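Local coordinates for hypothetical protein (Ruminococcus gnavus, PDB 4QAN) that is of unknown function but has a cystatin-like fold, as a divergent member of the NTF2-like superfamily, and can bind a magnesium ion, at residues A65-G70 against K126-Q131. Residues are numbered along the deposited sequence; the frame is centred on the assembly and turned at random.
Sequences AEELPG and KEREEQ
Glu-67 and Arg-128 meet in a salt bridge at the protein surface, between the end of helix 61-67 and helix 126-135. The arginine side chain leaves its helix at CB with CG anti to the backbone N (chi1 -173°). CB, CG and CD carry the chain toward the other segment, and a bend at chi2 turns it toward Glu-67. Past NE, the first contact comes at CZ, which lies 3.3 Å from Glu-67 OE2, and the two terminal nitrogens straddle this oxygen. NH2 donates to Glu-67 OE2 at 2.8 Å, while NH1 reaches the same OE2 at 2.9 Å in a weak, bent bond. The oxygen sits at the edge of the guanidinium, near its plane. NH2 in turn meets OE2 from above the carboxylate plane, and the two flat groups are 37° apart.

The fold is cystatin-like. Helix 126-135 links strands 116-122 and 140-150, which pair with each other in an antiparallel sheet, so the bridge ties this connection to the end of a helix from the N-terminal part of the chain. NH1 also donates to Gln-131 OE1 at 3.0 Å, one helical turn on, which helps fix the guanidinium's rotation. NH2 has a second anionic partner in Glu-180, whose OE2 lies close to Glu-67 OE2. A leucine in place of Arg-128 would probably leave these two carboxylates close together without the positive charge they share. Glu-67 also rests against Leu-177, beside Leu-68, the first residue to leave the helix.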
loop_
_atom_site.group_PDB
_atom_site.type_symbol
_atom_site.label_atom_id
_atom_site.label_comp_id
_atom_site.label_asym_id
_atom_site.label_seq_id
_atom_site.Cartn_x
_atom_site.Cartn_y
_atom_site.Cartn_z
ATOM N N ALA A 65 -1.814 -16.580 1.705
ATOM C CA ALA A 65 -0.492 -17.054 1.285
ATOM C C ALA A 65 -0.585 -18.387 0.530
ATOM O O ALA A 65 0.156 -18.625 -0.425
ATOM C CB ALA A 65 0.432 -17.186 2.485
ATOM N N GLU A 66 -1.497 -19.248 0.964
ATOM C CA GLU A 66 -1.722 -20.523 0.291
ATOM C C GLU A 66 -2.267 -20.327 -1.138
ATOM O O GLU A 66 -1.887 -21.043 -2.057
ATOM C CB GLU A 66 -2.629 -21.416 1.145
ATOM C CG GLU A 66 -1.933 -21.874 2.428
ATOM C CD GLU A 66 -2.813 -22.689 3.365
ATOM O OE1 GLU A 66 -4.039 -22.458 3.404
ATOM O OE2 GLU A 66 -2.269 -23.559 4.076
ATOM N N GLU A 67 -3.125 -19.331 -1.318
ATOM C CA GLU A 67 -3.629 -18.958 -2.635
ATOM C C GLU A 67 -2.569 -18.312 -3.563
ATOM O O GLU A 67 -2.690 -18.401 -4.790
ATOM C CB GLU A 67 -4.838 -18.025 -2.456
ATOM C CG GLU A 67 -5.326 -17.295 -3.706
ATOM C CD GLU A 67 -5.934 -18.207 -4.770
ATOM O OE1 GLU A 67 -6.179 -19.407 -4.489
ATOM O OE2 GLU A 67 -6.193 -17.698 -5.890
ATOM N N LEU A 68 -1.539 -17.678 -3.000
ATOM C CA LEU A 68 -0.532 -16.975 -3.809
ATOM C C LEU A 68 0.901 -17.434 -3.519
ATOM O O LEU A 68 1.753 -16.626 -3.144
ATOM C CB LEU A 68 -0.640 -15.468 -3.566
ATOM C CG LEU A 68 -2.040 -14.855 -3.603
ATOM C CD1 LEU A 68 -2.002 -13.423 -3.094
ATOM C CD2 LEU A 68 -2.617 -14.908 -5.006
ATOM N N PRO A 69 1.189 -18.727 -3.724
ATOM C CA PRO A 69 2.458 -19.310 -3.250
ATOM C C PRO A 69 3.730 -18.749 -3.912
ATOM O O PRO A 69 4.810 -18.817 -3.317
ATOM C CB PRO A 69 2.293 -20.797 -3.564
ATOM C CG PRO A 69 1.370 -20.822 -4.740
ATOM C CD PRO A 69 0.406 -19.688 -4.522
ATOM N N GLY A 70 3.593 -18.206 -5.122
ATOM C CA GLY A 70 4.705 -17.595 -5.856
ATOM C C GLY A 70 5.012 -16.158 -5.466
ATOM O O GLY A 70 5.997 -15.590 -5.926
ATOM N N LYS A 126 -19.070 -21.588 -6.844
ATOM C CA LYS A 126 -19.187 -21.623 -5.375
ATOM C C LYS A 126 -17.876 -22.064 -4.701
ATOM O O LYS A 126 -17.594 -21.681 -3.555
ATOM C CB LYS A 126 -20.340 -22.539 -4.940
ATOM N N GLU A 127 -17.086 -22.867 -5.419
ATOM C CA GLU A 127 -15.794 -23.352 -4.920
ATOM C C GLU A 127 -14.773 -22.222 -4.891
ATOM O O GLU A 127 -14.062 -22.031 -3.900
ATOM C CB GLU A 127 -15.270 -24.494 -5.798
ATOM N N ARG A 128 -14.709 -21.477 -5.990
ATOM C CA ARG A 128 -13.796 -20.354 -6.101
ATOM C C ARG A 128 -14.147 -19.260 -5.085
ATOM O O ARG A 128 -13.261 -18.711 -4.445
ATOM C CB ARG A 128 -13.798 -19.804 -7.535
ATOM C CG ARG A 128 -12.762 -18.725 -7.826
ATOM C CD ARG A 128 -11.374 -19.084 -7.318
ATOM N NE ARG A 128 -10.365 -18.093 -7.696
ATOM C CZ ARG A 128 -9.263 -17.820 -6.991
ATOM N NH1 ARG A 128 -9.011 -18.453 -5.846
ATOM N NH2 ARG A 128 -8.405 -16.897 -7.425
ATOM N N GLU A 129 -15.438 -18.980 -4.909
ATOM C CA GLU A 129 -15.874 -17.894 -4.028
ATOM C C GLU A 129 -15.597 -18.181 -2.548
ATOM O O GLU A 129 -14.822 -17.456 -1.923
ATOM C CB GLU A 129 -17.349 -17.534 -4.277
ATOM C CG GLU A 129 -17.553 -16.774 -5.590
ATOM C CD GLU A 129 -19.009 -16.480 -5.931
ATOM O OE1 GLU A 129 -19.915 -16.819 -5.132
ATOM O OE2 GLU A 129 -19.238 -15.897 -7.017
ATOM N N GLU A 130 -16.188 -19.241 -1.995
ATOM C CA GLU A 130 -15.969 -19.612 -0.581
ATOM C C GLU A 130 -14.485 -19.530 -0.205
ATOM O O GLU A 130 -14.125 -19.068 0.882
ATOM C CB GLU A 130 -16.496 -21.030 -0.309
ATOM N N GLN A 131 -13.644 -19.974 -1.138
ATOM C CA GLN A 131 -12.193 -19.980 -1.003
ATOM C C GLN A 131 -11.613 -18.567 -0.848
ATOM O O GLN A 131 -10.830 -18.305 0.063
ATOM C CB GLN A 131 -11.618 -20.664 -2.241
ATOM C CG GLN A 131 -10.123 -20.883 -2.258
ATOM C CD GLN A 131 -9.695 -21.598 -3.526
ATOM O OE1 GLN A 131 -9.789 -21.045 -4.626
ATOM N NE2 GLN A 131 -9.236 -22.838 -3.385
#